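Local coordinates for exoribonuclease II, mitochondrial (Candida glabrata, PDB 6F3H), which degrades RNA in the 3'-to-5' direction as the nuclease component of mtEXO, the mitochondrial RNA degradosome, and carries magnesium in its RNB domain, at residues 172-177 / 213-218; 228-233 / 249-254; 256-261 / 296-301. The protein carries 1 engineered substitution. All blocks are in the same frame, centred on the assembly; numbering follows the deposited sequence.

Contact 1 of 3, residues 172-177 / 213-218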
ATOM      1  N   SER A 172       1.643  -9.467 -16.626  1.00 56.18           N
ATOM      2  CA  SER A 172       0.703 -10.148 -17.494  1.00 55.19           C
ATOM      3  C   SER A 172       0.549  -9.371 -18.778  1.00 51.29           C
ATOM      4  O   SER A 172       0.417  -9.945 -19.860  1.00 57.81           O
ATOM      5  CB  SER A 172      -0.646 -10.307 -16.781  1.00 62.15           C
ATOM      6  OG  SER A 172      -0.562 -11.232 -15.704  1.00 69.65           O
ATOM      7  N   LEU A 173       0.592  -8.053 -18.673  1.00 46.93           N
ATOM      8  CA  LEU A 173       0.418  -7.207 -19.840  1.00 43.36           C
ATOM      9  C   LEU A 173       1.609  -7.294 -20.777  1.00 46.06           C
ATOM     10  O   LEU A 173       1.453  -7.518 -21.983  1.00 49.98           O
ATOM     11  CB  LEU A 173       0.211  -5.782 -19.377  1.00 44.54           C
ATOM     12  CG  LEU A 173       0.123  -4.830 -20.537  1.00 48.11           C
ATOM     13  CD1 LEU A 173      -1.099  -5.194 -21.350  1.00 51.26           C
ATOM     14  CD2 LEU A 173       0.035  -3.427 -19.991  1.00 43.87           C
ATOM     15  N   VAL A 174       2.807  -7.115 -20.238  1.00 43.70           N
ATOM     16  CA  VAL A 174       4.012  -7.283 -21.035  1.00 46.47           C
ATOM     17  C   VAL A 174       4.001  -8.615 -21.771  1.00 53.34           C
ATOM     18  O   VAL A 174       4.273  -8.678 -22.978  1.00 52.27           O
ATOM     19  CB  VAL A 174       5.236  -7.161 -20.124  1.00 43.31           C
ATOM     20  CG1 VAL A 174       6.476  -7.527 -20.881  1.00 43.98           C
ATOM     21  CG2 VAL A 174       5.301  -5.760 -19.583  1.00 41.88           C
ATOM     22  N   ARG A 175       3.633  -9.692 -21.068  1.00 52.86           N
ATOM     23  CA  ARG A 175       3.634 -11.014 -21.685  1.00 49.92           C
ATOM     24  C   ARG A 175       2.736 -11.034 -22.909  1.00 52.95           C
ATOM     25  O   ARG A 175       3.121 -11.537 -23.968  1.00 59.81           O
ATOM     26  CB  ARG A 175       3.175 -12.065 -20.677  1.00 49.54           C
ATOM     27  CG  ARG A 175       4.304 -12.622 -19.863  1.00 54.75           C
ATOM     28  CD  ARG A 175       3.877 -13.709 -18.911  1.00 58.35           C
ATOM     29  NE  ARG A 175       4.663 -13.563 -17.698  1.00 62.53           N
ATOM     30  CZ  ARG A 175       4.185 -13.046 -16.578  1.00 63.67           C
ATOM     31  NH1 ARG A 175       2.915 -12.664 -16.515  1.00 61.49           N
ATOM     32  NH2 ARG A 175       4.972 -12.921 -15.521  1.00 67.71           N
ATOM     33  N   ILE A 176       1.555 -10.441 -22.794  1.00 46.47           N
ATOM     34  CA  ILE A 176       0.638 -10.401 -23.919  1.00 45.60           C
ATOM     35  C   ILE A 176       1.268  -9.682 -25.091  1.00 56.13           C
ATOM     36  O   ILE A 176       1.125 -10.093 -26.249  1.00 65.31           O
ATOM     37  CB  ILE A 176      -0.663  -9.722 -23.487  1.00 45.34           C
ATOM     38  CG1 ILE A 176      -1.285 -10.525 -22.361  1.00 48.54           C
ATOM     39  CG2 ILE A 176      -1.586  -9.530 -24.666  1.00 45.82           C
ATOM     40  CD1 ILE A 176      -2.585 -10.005 -21.941  1.00 48.83           C
ATOM     41  N   ILE A 177       1.948  -8.579 -24.818  1.00 53.52           N
ATOM     42  CA  ILE A 177       2.562  -7.830 -25.900  1.00 53.85           C
ATOM     43  C   ILE A 177       3.562  -8.700 -26.642  1.00 55.08           C
ATOM     44  O   ILE A 177       3.562  -8.779 -27.871  1.00 54.70           O
ATOM     45  CB  ILE A 177       3.226  -6.566 -25.345  1.00 57.14           C
ATOM     46  CG1 ILE A 177       2.182  -5.649 -24.716  1.00 48.97           C
ATOM     47  CG2 ILE A 177       3.924  -5.856 -26.442  1.00 63.51           C
ATOM     48  CD1 ILE A 177       1.034  -5.350 -25.610  1.00 42.44           C
ATOM     49  N   THR A 213      13.312  -5.785 -23.206  1.00 57.74           N
ATOM     50  CA  THR A 213      13.054  -4.745 -24.199  1.00 50.54           C
ATOM     51  C   THR A 213      11.558  -4.558 -24.399  1.00 51.16           C
ATOM     52  O   THR A 213      11.066  -3.425 -24.391  1.00 60.06           O
ATOM     53  CB  THR A 213      13.763  -5.035 -25.529  1.00 48.83           C
ATOM     54  OG1 THR A 213      13.326  -6.283 -26.067  1.00 49.21           O
ATOM     55  CG2 THR A 213      15.282  -5.026 -25.355  1.00 46.08           C
ATOM     56  N   THR A 214      10.814  -5.653 -24.587  1.00 47.34           N
ATOM     57  CA  THR A 214       9.356  -5.553 -24.609  1.00 44.68           C
ATOM     58  C   THR A 214       8.830  -4.863 -23.357  1.00 45.64           C
ATOM     59  O   THR A 214       7.906  -4.046 -23.426  1.00 47.85           O
ATOM     60  CB  THR A 214       8.727  -6.931 -24.784  1.00 39.45           C
ATOM     61  OG1 THR A 214       9.309  -7.561 -25.928  1.00 49.72           O
ATOM     62  CG2 THR A 214       7.241  -6.827 -25.004  1.00 39.37           C
ATOM     63  N   LEU A 215       9.414  -5.165 -22.202  1.00 39.19           N
ATOM     64  CA  LEU A 215       8.985  -4.503 -20.982  1.00 43.44           C
ATOM     65  C   LEU A 215       9.112  -3.003 -21.129  1.00 45.98           C
ATOM     66  O   LEU A 215       8.148  -2.250 -20.939  1.00 51.56           O
ATOM     67  CB  LEU A 215       9.828  -4.983 -19.807  1.00 43.82           C
ATOM     68  CG  LEU A 215       9.787  -4.019 -18.633  1.00 43.63           C
ATOM     69  CD1 LEU A 215       8.450  -4.100 -17.947  1.00 38.63           C
ATOM     70  CD2 LEU A 215      10.897  -4.326 -17.692  1.00 38.87           C
ATOM     71  N   LEU A 216      10.307  -2.560 -21.485  1.00 46.23           N
ATOM     72  CA  LEU A 216      10.572  -1.139 -21.620  1.00 43.51           C
ATOM     73  C   LEU A 216       9.636  -0.506 -22.633  1.00 46.52           C
ATOM     74  O   LEU A 216       8.978   0.495 -22.344  1.00 56.18           O
ATOM     75  CB  LEU A 216      12.025  -0.962 -22.007  1.00 43.69           C
ATOM     76  CG  LEU A 216      12.567   0.429 -21.873  1.00 59.07           C
ATOM     77  CD1 LEU A 216      11.946   1.082 -20.671  1.00 58.53           C
ATOM     78  CD2 LEU A 216      14.037   0.264 -21.662  1.00 68.21           C
ATOM     79  N   ALA A 217       9.531  -1.106 -23.814  1.00 45.72           N
ATOM     80  CA  ALA A 217       8.656  -0.556 -24.849  1.00 43.77           C
ATOM     81  C   ALA A 217       7.208  -0.479 -24.382  1.00 42.98           C
ATOM     82  O   ALA A 217       6.507   0.487 -24.688  1.00 45.60           O
ATOM     83  CB  ALA A 217       8.754  -1.398 -26.124  1.00 40.04           C
ATOM     84  N   THR A 218       6.738  -1.482 -23.641  1.00 39.41           N
ATOM     85  CA  THR A 218       5.355  -1.448 -23.198  1.00 39.24           C
ATOM     86  C   THR A 218       5.128  -0.299 -22.244  1.00 41.50           C
ATOM     87  O   THR A 218       4.124   0.414 -22.344  1.00 44.17           O
ATOM     88  CB  THR A 218       4.987  -2.762 -22.506  1.00 42.30           C
ATOM     89  OG1 THR A 218       5.487  -3.869 -23.248  1.00 44.49           O
ATOM     90  CG2 THR A 218       3.518  -2.902 -22.409  1.00 43.48           C
TER

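Contact 2 of 3, residues 228-233 / 249-254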
ATOM      1  N   ASN A 228      -3.980   9.729 -23.977  1.00 60.45           N
ATOM      2  CA  ASN A 228      -5.310   9.656 -24.570  1.00 61.26           C
ATOM      3  C   ASN A 228      -6.335   9.132 -23.603  1.00 55.64           C
ATOM      4  O   ASN A 228      -7.437   8.779 -24.026  1.00 55.84           O
ATOM      5  CB  ASN A 228      -5.313   8.730 -25.788  1.00 71.95           C
ATOM      6  CG  ASN A 228      -4.391   9.195 -26.881  1.00 76.33           C
ATOM      7  OD1 ASN A 228      -4.454  10.349 -27.304  1.00 75.00           O
ATOM      8  ND2 ASN A 228      -3.505   8.303 -27.339  1.00 78.73           N
ATOM      9  N   ASN A 229      -5.996   9.057 -22.324  1.00 52.42           N
ATOM     10  CA  ASN A 229      -6.921   8.580 -21.307  1.00 46.36           C
ATOM     11  C   ASN A 229      -7.344   7.158 -21.593  1.00 41.86           C
ATOM     12  O   ASN A 229      -8.502   6.774 -21.419  1.00 47.29           O
ATOM     13  CB  ASN A 229      -8.124   9.499 -21.167  1.00 49.06           C
ATOM     14  CG  ASN A 229      -7.716  10.912 -20.860  1.00 60.20           C
ATOM     15  OD1 ASN A 229      -7.914  11.829 -21.672  1.00 65.15           O
ATOM     16  ND2 ASN A 229      -7.114  11.102 -19.678  1.00 61.01           N
ATOM     17  N   LEU A 230      -6.381   6.368 -22.023  1.00 41.71           N
ATOM     18  CA  LEU A 230      -6.623   4.964 -22.287  1.00 46.67           C
ATOM     19  C   LEU A 230      -6.134   4.065 -21.160  1.00 44.98           C
ATOM     20  O   LEU A 230      -6.661   2.963 -20.981  1.00 41.62           O
ATOM     21  CB  LEU A 230      -5.935   4.566 -23.594  1.00 49.64           C
ATOM     22  CG  LEU A 230      -6.357   5.286 -24.859  1.00 50.82           C
ATOM     23  CD1 LEU A 230      -5.403   4.903 -25.971  1.00 53.98           C
ATOM     24  CD2 LEU A 230      -7.789   4.905 -25.193  1.00 49.16           C
ATOM     25  N   TRP A 231      -5.154   4.528 -20.390  1.00 43.68           N
ATOM     26  CA  TRP A 231      -4.600   3.788 -19.276  1.00 44.41           C
ATOM     27  C   TRP A 231      -4.435   4.753 -18.113  1.00 52.17           C
ATOM     28  O   TRP A 231      -4.231   5.953 -18.303  1.00 57.56           O
ATOM     29  CB  TRP A 231      -3.250   3.153 -19.652  1.00 47.33           C
ATOM     30  CG  TRP A 231      -3.245   2.512 -21.013  1.00 51.51           C
ATOM     31  CD1 TRP A 231      -3.012   3.127 -22.198  1.00 62.00           C
ATOM     32  CD2 TRP A 231      -3.496   1.135 -21.323  1.00 51.54           C
ATOM     33  NE1 TRP A 231      -3.112   2.225 -23.240  1.00 64.43           N
ATOM     34  CE2 TRP A 231      -3.410   0.995 -22.726  1.00 55.54           C
ATOM     35  CE3 TRP A 231      -3.793   0.008 -20.550  1.00 50.22           C
ATOM     36  CZ2 TRP A 231      -3.602  -0.220 -23.372  1.00 52.90           C
ATOM     37  CZ3 TRP A 231      -3.985  -1.192 -21.191  1.00 48.87           C
ATOM     38  CH2 TRP A 231      -3.886  -1.299 -22.593  1.00 48.92           C
ATOM     39  N   GLY A 232      -4.483   4.220 -16.905  1.00 50.55           N
ATOM     40  CA  GLY A 232      -4.251   5.013 -15.728  1.00 45.96           C
ATOM     41  C   GLY A 232      -2.771   5.073 -15.435  1.00 46.99           C
ATOM     42  O   GLY A 232      -1.927   4.773 -16.276  1.00 48.37           O
ATOM     43  N   SER A 233      -2.452   5.530 -14.234  1.00 53.73           N
ATOM     44  CA  SER A 233      -1.065   5.565 -13.820  1.00 50.18           C
ATOM     45  C   SER A 233      -0.524   4.160 -13.659  1.00 50.89           C
ATOM     46  O   SER A 233      -1.228   3.218 -13.253  1.00 52.67           O
ATOM     47  CB  SER A 233      -0.893   6.317 -12.505  1.00 58.21           C
ATOM     48  OG  SER A 233      -1.432   7.616 -12.585  1.00 65.54           O
ATOM     49  N   LEU A 249      -8.595   2.265 -18.660  1.00 42.57           N
ATOM     50  CA  LEU A 249      -9.746   3.157 -18.601  1.00 42.50           C
ATOM     51  C   LEU A 249     -10.695   2.898 -19.768  1.00 47.74           C
ATOM     52  O   LEU A 249     -10.247   2.614 -20.879  1.00 51.70           O
ATOM     53  CB  LEU A 249      -9.284   4.603 -18.617  1.00 39.44           C
ATOM     54  CG  LEU A 249      -8.143   4.863 -17.639  1.00 39.23           C
ATOM     55  CD1 LEU A 249      -7.702   6.279 -17.730  1.00 39.27           C
ATOM     56  CD2 LEU A 249      -8.592   4.556 -16.246  1.00 39.15           C
ATOM     57  N   PRO A 250     -12.005   3.003 -19.544  1.00 50.73           N
ATOM     58  CA  PRO A 250     -12.963   2.668 -20.604  1.00 51.25           C
ATOM     59  C   PRO A 250     -12.905   3.638 -21.784  1.00 57.73           C
ATOM     60  O   PRO A 250     -12.780   4.858 -21.636  1.00 59.98           O
ATOM     61  CB  PRO A 250     -14.314   2.738 -19.887  1.00 49.66           C
ATOM     62  CG  PRO A 250     -14.086   3.781 -18.838  1.00 53.87           C
ATOM     63  CD  PRO A 250     -12.664   3.625 -18.381  1.00 51.52           C
ATOM     64  N   LEU A 251     -13.016   3.063 -22.975  1.00 55.32           N
ATOM     65  CA  LEU A 251     -12.922   3.839 -24.193  1.00 44.82           C
ATOM     66  C   LEU A 251     -13.988   4.909 -24.239  1.00 49.13           C
ATOM     67  O   LEU A 251     -13.692   6.082 -24.465  1.00 58.65           O
ATOM     68  CB  LEU A 251     -13.049   2.909 -25.383  1.00 47.79           C
ATOM     69  CG  LEU A 251     -12.571   3.529 -26.679  1.00 58.49           C
ATOM     70  CD1 LEU A 251     -11.118   3.892 -26.525  1.00 63.12           C
ATOM     71  CD2 LEU A 251     -12.738   2.533 -27.793  1.00 59.95           C
ATOM     72  N   LYS A 252     -15.242   4.521 -24.068  1.00 49.69           N
ATOM     73  CA  LYS A 252     -16.297   5.507 -24.244  1.00 47.79           C
ATOM     74  C   LYS A 252     -16.408   6.415 -23.030  1.00 51.09           C
ATOM     75  O   LYS A 252     -16.742   7.591 -23.150  1.00 58.54           O
ATOM     76  CB  LYS A 252     -17.630   4.822 -24.541  1.00 43.58           C
ATOM     77  N   LYS A 253     -16.162   5.912 -21.854  1.00 57.66           N
ATOM     78  CA  LYS A 253     -16.468   6.765 -20.724  1.00 66.33           C
ATOM     79  C   LYS A 253     -15.332   7.712 -20.364  1.00 63.50           C
ATOM     80  O   LYS A 253     -15.543   8.656 -19.602  1.00 72.58           O
ATOM     81  CB  LYS A 253     -16.882   5.903 -19.517  1.00 73.89           C
ATOM     82  CG  LYS A 253     -18.210   5.164 -19.766  1.00 78.48           C
ATOM     83  CD  LYS A 253     -18.833   4.521 -18.527  1.00 79.84           C
ATOM     84  CE  LYS A 253     -20.357   4.715 -18.524  1.00 81.73           C
ATOM     85  NZ  LYS A 253     -21.076   3.784 -17.606  1.00 80.80           N
ATOM     86  N   ALA A 254     -14.146   7.512 -20.898  1.00 57.11           N
ATOM     87  CA  ALA A 254     -13.051   8.365 -20.474  1.00 57.65           C
ATOM     88  C   ALA A 254     -12.325   8.946 -21.674  1.00 58.13           C
ATOM     89  O   ALA A 254     -12.225  10.170 -21.828  1.00 52.43           O
ATOM     90  CB  ALA A 254     -12.089   7.574 -19.596  1.00 62.82           C
TER

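Contact 3 of 3, residues 256-261 / 296-301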
ATOM      1  N   LEU A 256     -13.229   8.809 -24.903  1.00 56.76           N
ATOM      2  CA  LEU A 256     -14.128   9.493 -25.808  1.00 56.07           C
ATOM      3  C   LEU A 256     -14.777  10.685 -25.131  1.00 50.50           C
ATOM      4  O   LEU A 256     -14.798  11.781 -25.696  1.00 55.02           O
ATOM      5  CB  LEU A 256     -15.183   8.518 -26.312  1.00 63.35           C
ATOM      6  CG  LEU A 256     -16.247   9.279 -27.093  1.00 72.52           C
ATOM      7  CD1 LEU A 256     -15.807   9.459 -28.550  1.00 75.87           C
ATOM      8  CD2 LEU A 256     -17.618   8.617 -26.977  1.00 74.85           C
ATOM      9  N   PHE A 257     -15.215  10.523 -23.887  1.00 53.04           N
ATOM     10  CA  PHE A 257     -15.819  11.640 -23.176  1.00 50.77           C
ATOM     11  C   PHE A 257     -14.908  12.855 -23.214  1.00 54.21           C
ATOM     12  O   PHE A 257     -15.321  13.945 -23.618  1.00 59.36           O
ATOM     13  CB  PHE A 257     -16.103  11.247 -21.728  1.00 48.96           C
ATOM     14  CG  PHE A 257     -16.470  12.415 -20.832  1.00 47.41           C
ATOM     15  CD1 PHE A 257     -17.764  12.912 -20.806  1.00 48.25           C
ATOM     16  CD2 PHE A 257     -15.531  13.001 -20.000  1.00 49.76           C
ATOM     17  CE1 PHE A 257     -18.118  13.985 -19.970  1.00 46.29           C
ATOM     18  CE2 PHE A 257     -15.877  14.077 -19.164  1.00 51.29           C
ATOM     19  CZ  PHE A 257     -17.175  14.567 -19.154  1.00 47.05           C
ATOM     20  N   TYR A 258     -13.638  12.678 -22.860  1.00 55.10           N
ATOM     21  CA  TYR A 258     -12.791  13.857 -22.789  1.00 49.68           C
ATOM     22  C   TYR A 258     -12.424  14.376 -24.172  1.00 47.92           C
ATOM     23  O   TYR A 258     -12.062  15.546 -24.291  1.00 44.74           O
ATOM     24  CB  TYR A 258     -11.566  13.591 -21.902  1.00 45.96           C
ATOM     25  CG  TYR A 258     -11.928  13.853 -20.443  1.00 46.06           C
ATOM     26  CD1 TYR A 258     -12.280  15.125 -20.018  1.00 46.57           C
ATOM     27  CD2 TYR A 258     -11.973  12.833 -19.505  1.00 54.26           C
ATOM     28  CE1 TYR A 258     -12.657  15.394 -18.690  1.00 46.56           C
ATOM     29  CE2 TYR A 258     -12.354  13.092 -18.164  1.00 58.03           C
ATOM     30  CZ  TYR A 258     -12.695  14.387 -17.774  1.00 54.14           C
ATOM     31  OH  TYR A 258     -13.073  14.700 -16.480  1.00 56.02           O
ATOM     32  N   GLN A 259     -12.534  13.559 -25.226  1.00 48.87           N
ATOM     33  CA  GLN A 259     -12.372  14.120 -26.564  1.00 48.77           C
ATOM     34  C   GLN A 259     -13.488  15.102 -26.882  1.00 53.15           C
ATOM     35  O   GLN A 259     -13.229  16.194 -27.402  1.00 54.61           O
ATOM     36  CB  GLN A 259     -12.327  13.036 -27.619  1.00 48.12           C
ATOM     37  CG  GLN A 259     -10.952  12.641 -27.949  1.00 59.85           C
ATOM     38  CD  GLN A 259     -10.941  11.637 -29.062  1.00 71.68           C
ATOM     39  OE1 GLN A 259     -11.987  11.095 -29.430  1.00 72.86           O
ATOM     40  NE2 GLN A 259      -9.756  11.336 -29.577  1.00 75.44           N
ATOM     41  N   GLU A 260     -14.743  14.729 -26.586  1.00 52.44           N
ATOM     42  CA  GLU A 260     -15.864  15.622 -26.870  1.00 55.65           C
ATOM     43  C   GLU A 260     -15.796  16.890 -26.041  1.00 57.24           C
ATOM     44  O   GLU A 260     -16.137  17.981 -26.524  1.00 58.51           O
ATOM     45  CB  GLU A 260     -17.187  14.907 -26.625  1.00 59.83           C
ATOM     46  CG  GLU A 260     -17.256  13.542 -27.276  1.00 75.65           C
ATOM     47  CD  GLU A 260     -18.593  12.840 -27.050  1.00 91.04           C
ATOM     48  OE1 GLU A 260     -19.105  12.189 -27.991  1.00 96.64           O
ATOM     49  OE2 GLU A 260     -19.138  12.937 -25.930  1.00 96.61           O
ATOM     50  N   VAL A 261     -15.321  16.763 -24.809  1.00 55.02           N
ATOM     51  CA  VAL A 261     -15.161  17.905 -23.920  1.00 50.20           C
ATOM     52  C   VAL A 261     -14.211  18.925 -24.519  1.00 50.07           C
ATOM     53  O   VAL A 261     -14.518  20.122 -24.594  1.00 49.81           O
ATOM     54  CB  VAL A 261     -14.656  17.413 -22.561  1.00 52.19           C
ATOM     55  CG1 VAL A 261     -14.272  18.583 -21.709  1.00 41.30           C
ATOM     56  CG2 VAL A 261     -15.714  16.538 -21.912  1.00 54.00           C
ATOM     57  N   ARG A 296     -17.795  20.855 -14.412  1.00 41.53           N
ATOM     58  CA  ARG A 296     -17.585  20.470 -13.037  1.00 41.42           C
ATOM     59  C   ARG A 296     -16.899  19.127 -13.005  1.00 45.80           C
ATOM     60  O   ARG A 296     -15.883  18.951 -12.322  1.00 47.93           O
ATOM     61  CB  ARG A 296     -18.900  20.439 -12.290  1.00 42.88           C
ATOM     62  CG  ARG A 296     -19.392  21.805 -11.995  1.00 44.56           C
ATOM     63  CD  ARG A 296     -20.372  21.764 -10.886  1.00 52.79           C
ATOM     64  NE  ARG A 296     -21.642  21.129 -11.185  1.00 55.60           N
ATOM     65  CZ  ARG A 296     -22.789  21.601 -10.713  1.00 59.71           C
ATOM     66  NH1 ARG A 296     -22.780  22.694  -9.964  1.00 61.49           N
ATOM     67  NH2 ARG A 296     -23.937  21.007 -10.984  1.00 61.34           N
ATOM     68  N   THR A 297     -17.396  18.200 -13.826  1.00 44.14           N
ATOM     69  CA  THR A 297     -16.778  16.888 -13.979  1.00 42.97           C
ATOM     70  C   THR A 297     -15.294  17.014 -14.237  1.00 44.16           C
ATOM     71  O   THR A 297     -14.478  16.286 -13.668  1.00 49.48           O
ATOM     72  CB  THR A 297     -17.417  16.138 -15.135  1.00 45.66           C
ATOM     73  OG1 THR A 297     -18.787  15.869 -14.841  1.00 47.39           O
ATOM     74  CG2 THR A 297     -16.690  14.845 -15.349  1.00 40.92           C
ATOM     75  N   LEU A 298     -14.929  17.905 -15.140  1.00 45.34           N
ATOM     76  CA  LEU A 298     -13.530  18.025 -15.495  1.00 43.20           C
ATOM     77  C   LEU A 298     -12.713  18.483 -14.303  1.00 40.52           C
ATOM     78  O   LEU A 298     -11.712  17.855 -13.954  1.00 52.40           O
ATOM     79  CB  LEU A 298     -13.396  18.988 -16.665  1.00 40.76           C
ATOM     80  CG  LEU A 298     -12.070  19.711 -16.733  1.00 50.38           C
ATOM     81  CD1 LEU A 298     -10.980  18.763 -17.165  1.00 50.47           C
ATOM     82  CD2 LEU A 298     -12.199  20.790 -17.738  1.00 40.84           C
ATOM     83  N   LEU A 299     -13.165  19.536 -13.619  1.00 40.65           N
ATOM     84  CA  LEU A 299     -12.455  20.003 -12.435  1.00 41.50           C
ATOM     85  C   LEU A 299     -12.358  18.903 -11.405  1.00 40.47           C
ATOM     86  O   LEU A 299     -11.329  18.721 -10.748  1.00 40.34           O
ATOM     87  CB  LEU A 299     -13.181  21.175 -11.811  1.00 45.47           C
ATOM     88  CG  LEU A 299     -13.309  22.365 -12.727  1.00 47.70           C
ATOM     89  CD1 LEU A 299     -14.346  23.311 -12.130  1.00 41.15           C
ATOM     90  CD2 LEU A 299     -11.952  22.997 -12.912  1.00 40.84           C
ATOM     91  N   ASN A 300     -13.429  18.149 -11.275  1.00 40.53           N
ATOM     92  CA  ASN A 300     -13.444  17.054 -10.335  1.00 45.68           C
ATOM     93  C   ASN A 300     -12.386  16.021 -10.690  1.00 51.57           C
ATOM     94  O   ASN A 300     -11.551  15.665  -9.852  1.00 54.77           O
ATOM     95  CB  ASN A 300     -14.839  16.462 -10.319  1.00 49.75           C
ATOM     96  CG  ASN A 300     -14.979  15.373  -9.329  1.00 57.59           C
ATOM     97  OD1 ASN A 300     -14.723  15.553  -8.149  1.00 58.75           O
ATOM     98  ND2 ASN A 300     -15.404  14.217  -9.798  1.00 68.40           N
ATOM     99  N   ASP A 301     -12.383  15.550 -11.936  1.00 46.85           N
ATOM    100  CA  ASP A 301     -11.369  14.588 -12.328  1.00 44.27           C
ATOM    101  C   ASP A 301      -9.960  15.143 -12.154  1.00 44.88           C
ATOM    102  O   ASP A 301      -9.013  14.368 -12.032  1.00 51.41           O
ATOM    103  CB  ASP A 301     -11.609  14.136 -13.774  1.00 47.21           C
ATOM    104  CG  ASP A 301     -12.726  13.102 -13.885  1.00 50.07           C
ATOM    105  OD1 ASP A 301     -12.980  12.437 -12.871  1.00 53.42           O
ATOM    106  OD2 ASP A 301     -13.330  12.910 -14.965  1.00 49.01           O
TER

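Contact 1 of 3, residues 172-177 / 213-218
V174 and I177, one helical turn apart, meet T214, L215 and T218 where helix 170-178 crosses helix 212-226 in a steep helix-helix packing. The segment axes come within 9.3 Å at an angle of 107°, and the closest CA pair, V174 and L215, lies at 5.7 Å. In the first shell V174 CG2 faces CD1 of L215 at 3.9 Å, whereas its CG1, placed anti to the backbone N (chi1 172°), rests against the backbone N and CA of L215. I177 offers different branches to two threonines: its CG2 meets T214 CG2 at 3.7 Å, and the I177 and T218 side chains pass in opposite directions, with I177 CG1 3.8 Å from T218 CG2. L173 adds a looser touch on T218 with its CD2. All six touching residues are buried; the contacts are van der Waals, mostly between carbons, no bond joins the segments, and the T218 hydroxyl also lies near I177 and V174. One shell further out, D211 OD2 holds the T214 hydroxyl, consistent with fixing the rotation that turns CG2 to I177, while D211 OD1 takes the backbone N of T213. L215 also reaches L83 and I85 of strand 81-85, and L173 leans on I155 of helix 123-159. K151 of that same helix bonds through its NZ to the carbonyl O of I177.

Contact 2 of 3, residues 228-233 / 249-254
The backbone N of L249 donates to the carbonyl O of L230 at 3.1 Å, in a bond that is bent (N-H...O angle 141°). The pair extends the register of the antiparallel beta hairpin of strands 231-237 and 242-248, in which G232 bonds to A247, by one step at its open end. Beyond it the chains part: N229 adopts a left-handed backbone conformation (phi 61°, psi 40°), and P250 occupies the N-cap position before helix 251-281. L249 carries most of the side-chain contact, pointing at the opposite segment. Its CB lies 3.6 Å from N229 O, and its CD1 is 3.5 Å from W231 O, while CG packs on the peptide joining W231 to G232. The A254 methyl comes to the same carbonyl, its CB 4.1 Å from N229 O. On the more exposed flank, L230 and L251 run side by side in the same direction and touch through CD2 and CD1, respectively, at 3.7 Å. Elsewhere, the W231 indole meets H156 of helix 123-159 edge-to-face and bonds through NE1 to Q225 OE1. Across the two segments, then, hydrogen bonding is confined to one main-chain pair, the rest being leucine and alanine carbons set against backbone or against each other; H156 NE2 links both segments weakly from outside, through the carbonyls of L230 and L249.

Contact 3 of 3, residues 256-261 / 296-301
Y258 reaches across with its phenol to D301, and OH donates a hydrogen bond to OD2. The modelled separation of these two oxygens, 2.4 Å, is shorter than such bonds normally are and is doubtful at 2.7 Å resolution, although the pairing itself is clear. The bond from CA to CB of Y258 does not point at the other helix; a chi1 of -85° swings the ring across, and the length of the side chain brings OH to D301. The carboxylate oxygen lies at the edge of the tyrosine ring, in its plane, while the carboxylate as a whole is turned steeply against the ring. OD1, the other oxygen, makes a weak hydrogen bond to N306 ND2. Along the phenol, CE1 of Y258 faces CD1 of L298 at 4.1 Å, the two side chains crossing at a slant. These contacts join helix 251-281 to helix 293-303, with helix 285-291 between them in sequence. The segment axes pass 11.9 Å apart at 123°, a wide spacing that the long aromatic side chains span. F257 has its CG anti to the backbone N (chi1 168°), which sends the ring toward T297; CZ comes within 3.8 Å of T297 CG2. F257 CD2 sits 3.5 Å above the Y258 ring, over the centre, and CG2 of V261 lies 3.6 Å above a face of the F257 ring, offset toward the rim.

How the contacts relate
The contacts follow one another along the chain, and all lie away from the magnesium site. Contact 1 is wholly buried and apolar across its helices, contact 2 is partly buried with exposed L251 on its flank, and contact 3 is also buried, though F257 and T297 at its margin are partly exposed. Contacts 2 and 3 share helix 251-281 and touch: L251 O and L256 N are 2.8 Å apart, a probable hydrogen bond. Contact 1 connects to contact 2 through sequence, since helix 212-226 leads into strand 231-237, but their nearest atoms stay about 5 Å apart. Cross-segment hydrogen bonding moves from none, to main chain, to a side-chain tyrosine-aspartate pair.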